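Local coordinates for tRNA (cytosine(38)-C(5))-methyltransferase (Schizosaccharomyces pombe, PDB 6FDF), which methylates carbon 5 of cytosine 38 in the anticodon loop of tRNA(Asp), and to a lower level in tRNA(Glu), with S-adenosyl-L-methionine as methyl donor, at residues C139-V142 and L143-G147; N264-E267 and Q268-N272; T304-C307 and M308-L312. One frame throughout, in Å; residues are numbered along the deposited sequence.

Interaction 1 (C139-V142 and L143-G147)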
# COMPACT_ATOMS: atom_id res chain seq x y z
N CYS A 139 -4.04 17.63 9.63
CA CYS A 139 -2.96 17.59 8.66
C CYS A 139 -3.05 18.76 7.67
O CYS A 139 -2.06 19.45 7.42
CB CYS A 139 -2.98 16.25 7.92
SG CYS A 139 -1.79 16.14 6.57
N ARG A 140 -4.23 18.98 7.08
CA ARG A 140 -4.38 20.11 6.15
C ARG A 140 -4.03 21.42 6.83
O ARG A 140 -3.40 22.30 6.23
CB ARG A 140 -5.80 20.17 5.60
CG ARG A 140 -6.27 18.92 4.89
CD ARG A 140 -7.61 19.13 4.21
NE ARG A 140 -8.13 17.88 3.67
CZ ARG A 140 -8.96 17.07 4.31
NH1 ARG A 140 -9.35 15.93 3.74
NH2 ARG A 140 -9.42 17.39 5.51
N LYS A 141 -4.42 21.57 8.10
CA LYS A 141 -4.21 22.82 8.82
C LYS A 141 -2.73 23.11 9.03
O LYS A 141 -2.26 24.22 8.74
CB LYS A 141 -4.95 22.76 10.15
CG LYS A 141 -5.15 24.09 10.85
CD LYS A 141 -6.44 24.08 11.67
CE LYS A 141 -6.59 22.81 12.50
NZ LYS A 141 -7.85 22.82 13.31
N VAL A 142 -1.97 22.13 9.51
CA VAL A 142 -0.56 22.39 9.79
C VAL A 142 0.23 22.54 8.49
O VAL A 142 1.17 23.34 8.41
CB VAL A 142 0.04 21.31 10.71
CG1 VAL A 142 0.09 19.96 10.01
CG2 VAL A 142 1.43 21.73 11.19
N LEU A 143 -0.14 21.78 7.45
CA LEU A 143 0.55 21.91 6.17
C LEU A 143 0.30 23.27 5.55
O LEU A 143 1.23 23.93 5.07
CB LEU A 143 0.13 20.78 5.22
CG LEU A 143 0.57 19.37 5.60
CD1 LEU A 143 0.19 18.37 4.50
CD2 LEU A 143 2.07 19.32 5.87
N ARG A 144 -0.96 23.71 5.53
CA ARG A 144 -1.28 25.06 5.05
C ARG A 144 -0.53 26.12 5.84
O ARG A 144 0.04 27.06 5.26
CB ARG A 144 -2.79 25.30 5.13
CG ARG A 144 -3.20 26.76 4.92
CD ARG A 144 -4.70 27.01 5.14
NE ARG A 144 -5.07 27.11 6.55
CZ ARG A 144 -5.87 26.25 7.18
NH1 ARG A 144 -6.39 25.22 6.53
NH2 ARG A 144 -6.15 26.43 8.47
N ASN A 145 -0.49 25.99 7.17
CA ASN A 145 0.20 26.98 7.99
C ASN A 145 1.71 26.96 7.78
O ASN A 145 2.37 27.99 7.95
CB ASN A 145 -0.14 26.77 9.46
CG ASN A 145 -1.54 27.22 9.80
OD1 ASN A 145 -2.18 27.93 9.02
ND2 ASN A 145 -2.03 26.81 10.96
N CYS A 146 2.29 25.81 7.42
CA CYS A 146 3.71 25.72 7.14
C CYS A 146 4.03 25.96 5.67
O CYS A 146 5.15 25.65 5.23
CB CYS A 146 4.26 24.37 7.59
SG CYS A 146 4.38 24.19 9.38
N GLY A 147 3.10 26.52 4.90
CA GLY A 147 3.40 26.97 3.56
C GLY A 147 3.33 25.92 2.47
O GLY A 147 3.81 26.17 1.36
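Cys139 and Leu143 meet one helical turn apart, the thiol sulfur SG of Cys139 lying 3.6 Å from the methyl CD1 of Leu143. With its sulfur anti to the backbone N (chi1 174°), Cys139 leans beside its own carbonyl, whose oxygen receives Leu143 N in a fairly straight bond. On another flank Lys141 and Arg144 pass each other at a slant: the Lys141 methylene CG comes within 3.5 Å of Arg144 NH2, and one face of the guanidinium lies over Lys141 CA. Their charged ends stay apart, the Lys141 ammonium reaching back weakly to Glu137 and Glu138. All this belongs to the last turns of helix 134-145, which a Schellman motif closes: Gly147, at positive phi, is the C-prime residue, its N bonds to Arg144 O at 3.1 Å, and Tyr148 N reaches back to Leu143 O. The buried Leu143 also touches Ile122 of strand 121-127 and both Tyr148 and Leu150 of strand 148-155, so an alanine here would probably open a gap between helix and sheet and leave the Cys139 sulfur without its methyl neighbour. Nearer the helix end, Cys146 touches Pro113.

Interaction 2 (N264-E267 and Q268-N272); sequences NTHE and QFERN
Glu267 and Arg271 lie side by side and point the same way, with carboxylate and guanidinium stacked and their planes 24° apart. The carboxylate carbon CD of Glu267 sits over one face of the guanidinium, offset toward its rim, and OE1 of Glu267 is 3.2 Å from NH1 of Arg271. Because this oxygen stands well out of the guanidinium plane, the salt bridge is one of charge alone, with no N-H aimed at it. Glu267 has CG anti to the backbone N (chi1 -171°) and runs on extended to CD; Arg271 is likewise extended as far as NE, so that two chains leaving successive turns bring their flat ends together.

The backbone beneath them is secured at its start by Asn264, the N-cap of helix 265-272. Its OD1 accepts Glu267 N at 3.1 Å, the donor standing above the amide plane, while its carbonyl O takes Gln268 N. Phe269 N bonds more closely to Thr265 O, at 2.8 Å, but the Arg271 N to Glu267 O bond is weak at 3.3 Å. Further out, Phe269 is buried against Ile231 of strand 231-232 and meets the His227 ring, and Glu270 OE2 is hydrogen-bonded to His227. The stacked pair thus lies on the solvent side of an anchored helix, and without a directed N-H bond its attraction probably tolerates some sliding of one group over the other.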
# COMPACT_ATOMS: atom_id res chain seq x y z
N ASN A 264 -20.55 -21.45 -15.61
CA ASN A 264 -21.60 -20.98 -14.71
C ASN A 264 -21.15 -21.31 -13.28
O ASN A 264 -21.42 -22.39 -12.76
CB ASN A 264 -22.95 -21.62 -15.04
CG ASN A 264 -24.11 -20.95 -14.32
OD1 ASN A 264 -23.96 -20.40 -13.22
ND2 ASN A 264 -25.29 -20.99 -14.93
N THR A 265 -20.46 -20.35 -12.66
CA THR A 265 -19.82 -20.60 -11.37
C THR A 265 -20.86 -20.82 -10.28
O THR A 265 -20.74 -21.77 -9.48
CB THR A 265 -18.90 -19.44 -11.02
OG1 THR A 265 -17.85 -19.35 -11.99
CG2 THR A 265 -18.29 -19.62 -9.62
N HIS A 266 -21.90 -19.98 -10.23
CA HIS A 266 -22.91 -20.12 -9.19
C HIS A 266 -23.65 -21.45 -9.30
O HIS A 266 -23.91 -22.11 -8.29
CB HIS A 266 -23.91 -18.96 -9.25
CG HIS A 266 -25.02 -19.09 -8.25
ND1 HIS A 266 -26.32 -19.37 -8.61
CD2 HIS A 266 -25.01 -18.99 -6.90
CE1 HIS A 266 -27.07 -19.43 -7.52
NE2 HIS A 266 -26.30 -19.20 -6.47
N GLU A 267 -24.01 -21.85 -10.52
CA GLU A 267 -24.69 -23.12 -10.71
C GLU A 267 -23.82 -24.28 -10.25
O GLU A 267 -24.30 -25.19 -9.55
CB GLU A 267 -25.08 -23.28 -12.18
CG GLU A 267 -25.97 -24.46 -12.49
CD GLU A 267 -26.32 -24.53 -13.97
OE1 GLU A 267 -25.40 -24.84 -14.76
OE2 GLU A 267 -27.48 -24.28 -14.33
N GLN A 268 -22.54 -24.27 -10.62
CA GLN A 268 -21.66 -25.35 -10.20
C GLN A 268 -21.42 -25.32 -8.69
O GLN A 268 -21.22 -26.37 -8.07
CB GLN A 268 -20.33 -25.28 -10.95
CG GLN A 268 -19.32 -26.35 -10.55
CD GLN A 268 -19.87 -27.77 -10.71
OE1 GLN A 268 -19.60 -28.64 -9.88
NE2 GLN A 268 -20.61 -28.01 -11.78
N PHE A 269 -21.44 -24.13 -8.09
CA PHE A 269 -21.19 -24.02 -6.66
C PHE A 269 -22.20 -24.84 -5.86
O PHE A 269 -21.83 -25.54 -4.91
CB PHE A 269 -21.21 -22.56 -6.22
CG PHE A 269 -20.63 -22.32 -4.85
CD1 PHE A 269 -21.40 -22.51 -3.71
CD2 PHE A 269 -19.32 -21.92 -4.71
CE1 PHE A 269 -20.87 -22.31 -2.45
CE2 PHE A 269 -18.77 -21.71 -3.44
CZ PHE A 269 -19.56 -21.90 -2.31
N GLU A 270 -23.48 -24.79 -6.25
CA GLU A 270 -24.49 -25.59 -5.56
C GLU A 270 -24.35 -27.07 -5.89
O GLU A 270 -24.66 -27.92 -5.06
CB GLU A 270 -25.89 -25.09 -5.93
CG GLU A 270 -26.16 -23.64 -5.55
CD GLU A 270 -25.87 -23.34 -4.09
OE1 GLU A 270 -26.10 -24.22 -3.23
OE2 GLU A 270 -25.42 -22.21 -3.79
N ARG A 271 -23.88 -27.38 -7.10
CA ARG A 271 -23.74 -28.78 -7.51
C ARG A 271 -22.63 -29.47 -6.73
O ARG A 271 -22.85 -30.52 -6.11
CB ARG A 271 -23.48 -28.85 -9.02
CG ARG A 271 -24.70 -28.48 -9.86
CD ARG A 271 -24.42 -28.52 -11.36
NE ARG A 271 -25.65 -28.33 -12.13
CZ ARG A 271 -25.68 -28.03 -13.43
NH1 ARG A 271 -24.56 -27.85 -14.11
NH2 ARG A 271 -26.85 -27.89 -14.04
N ASN A 272 -21.42 -28.89 -6.76
CA ASN A 272 -20.28 -29.43 -6.03
C ASN A 272 -19.23 -28.31 -6.00
O ASN A 272 -18.48 -28.15 -6.96
CB ASN A 272 -19.74 -30.69 -6.68
CG ASN A 272 -18.43 -31.17 -6.04
OD1 ASN A 272 -18.03 -30.71 -4.98
ND2 ASN A 272 -17.77 -32.11 -6.71

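Interaction 3 (T304-C307 and M308-L312)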
# COMPACT_ATOMS: atom_id res chain seq x y z
N THR A 304 7.51 -16.23 7.00
CA THR A 304 6.78 -17.23 6.24
C THR A 304 5.81 -16.57 5.26
O THR A 304 5.47 -15.39 5.38
CB THR A 304 5.98 -18.14 7.17
OG1 THR A 304 4.92 -17.39 7.78
CG2 THR A 304 6.88 -18.69 8.27
N GLU A 305 5.37 -17.36 4.28
CA GLU A 305 4.38 -16.86 3.32
C GLU A 305 3.12 -16.40 4.03
O GLU A 305 2.48 -15.43 3.61
CB GLU A 305 4.05 -17.94 2.29
CG GLU A 305 3.19 -17.42 1.16
CD GLU A 305 2.94 -18.44 0.08
OE1 GLU A 305 3.08 -19.65 0.35
OE2 GLU A 305 2.60 -18.03 -1.05
N LYS A 306 2.73 -17.09 5.10
CA LYS A 306 1.58 -16.68 5.88
C LYS A 306 1.76 -15.27 6.43
O LYS A 306 0.83 -14.46 6.41
CB LYS A 306 1.35 -17.68 7.02
CG LYS A 306 0.01 -17.56 7.72
CD LYS A 306 -0.28 -18.84 8.49
CE LYS A 306 -0.14 -20.06 7.59
NZ LYS A 306 -0.29 -21.35 8.34
N CYS A 307 2.97 -14.95 6.91
CA CYS A 307 3.23 -13.60 7.39
C CYS A 307 3.33 -12.60 6.24
O CYS A 307 2.98 -11.43 6.41
CB CYS A 307 4.51 -13.59 8.23
SG CYS A 307 4.34 -14.47 9.80
N MET A 308 3.78 -13.05 5.07
CA MET A 308 3.85 -12.16 3.91
C MET A 308 2.47 -11.67 3.50
O MET A 308 2.32 -10.51 3.10
CB MET A 308 4.54 -12.85 2.73
CG MET A 308 6.06 -12.88 2.82
SD MET A 308 6.82 -11.24 2.99
CE MET A 308 6.30 -10.43 1.49
N TYR A 309 1.45 -12.54 3.55
CA TYR A 309 0.09 -12.08 3.26
C TYR A 309 -0.29 -10.92 4.17
O TYR A 309 -0.95 -9.97 3.73
CB TYR A 309 -0.92 -13.21 3.45
CG TYR A 309 -1.00 -14.28 2.39
CD1 TYR A 309 -1.44 -13.98 1.11
CD2 TYR A 309 -0.70 -15.60 2.69
CE1 TYR A 309 -1.55 -14.97 0.14
CE2 TYR A 309 -0.80 -16.60 1.73
CZ TYR A 309 -1.23 -16.27 0.46
OH TYR A 309 -1.35 -17.25 -0.50
N ARG A 310 0.12 -10.97 5.44
CA ARG A 310 -0.25 -9.90 6.36
C ARG A 310 0.48 -8.62 6.02
O ARG A 310 -0.10 -7.53 6.09
CB ARG A 310 0.04 -10.33 7.80
CG ARG A 310 -0.63 -11.64 8.16
CD ARG A 310 -0.40 -12.01 9.62
NE ARG A 310 -1.03 -13.30 9.93
CZ ARG A 310 -0.37 -14.36 10.39
NH1 ARG A 310 0.93 -14.28 10.65
NH2 ARG A 310 -1.03 -15.49 10.64
N LEU A 311 1.77 -8.72 5.67
CA LEU A 311 2.54 -7.54 5.31
C LEU A 311 2.04 -6.95 4.00
O LEU A 311 1.95 -5.72 3.86
CB LEU A 311 4.03 -7.90 5.21
CG LEU A 311 4.70 -8.36 6.51
CD1 LEU A 311 6.14 -8.81 6.26
CD2 LEU A 311 4.64 -7.24 7.54
N LEU A 312 1.73 -7.80 3.03
CA LEU A 312 1.21 -7.32 1.75
C LEU A 312 -0.16 -6.68 1.92
O LEU A 312 -0.47 -5.68 1.25
CB LEU A 312 1.17 -8.47 0.75
CG LEU A 312 2.54 -8.87 0.20
CD1 LEU A 312 2.50 -10.24 -0.49
CD2 LEU A 312 3.05 -7.80 -0.77
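Helix 305-313 opens with Thr304 as N-cap, whose carbonyl O accepts Met308 N at 2.9 Å in the carbonyl plane, while Cys307 O takes Leu311 N and, weakly, Arg310 N. The Thr304 hydroxyl completes the cap, OG1 accepting Cys307 N at 3.2 Å.

Lys306 and Arg310 run alongside each other. Methylene CG of Lys306 lies over one face of the Arg310 guanidinium, 3.7 Å from NH2. The bend at chi3 (-52°) turns the end of Lys306 aside, NZ ending 6.3 Å from Arg310 NH2, so methylene carbon makes the contact and not the two like charges. In the conformer given, Cys307 SG is 3.5 Å from Arg310 NH1, an approach that may not hold in the other.

Glu305 and Tyr309 cross at a slant, although the planes of carboxylate and ring are nearly parallel, 6° apart. Glu305 CG approaches Tyr309 CE2 at 4.1 Å, and Lys306 CA lies at the ring edge. The Glu305 carboxylate and the Tyr309 hydroxyl do not bond to each other: Glu305 OE2 is hydrogen-bonded to Ala283 N and Tyr215 OH, Tyr309 OH to Phe281 O.

The bond to Ala283 joins Glu305 to the start of helix 283-289, Tyr309 reaches the residues just before it, and Leu312 packs on its Val286 and Ala287. Met308 touches Trp298, and Leu311 contacts Ile20 in the loop after strand 11-16, its side chain about 6 Å from the bound S-adenosyl-L-homocysteine.

From the N terminus the three contacts follow in series, neither nested nor crossed, and each closes just one or two turns of its own helix. Interaction 1 comes first, at the C-terminal end of helix 134-145, and ties it to the seven-stranded mixed sheet and to helix 103-111. Interaction 2 lies at the far side of the chain's centre, its centre 55 Å from that of interaction 1, where helix 265-272 packs on the small three-stranded sheet. Interaction 3 follows, joining helix 305-313 to helix 283-289 and to the loop after strand 11-16. Its nearest atoms are about 18 Å from interaction 2 and about 22 Å from interaction 1.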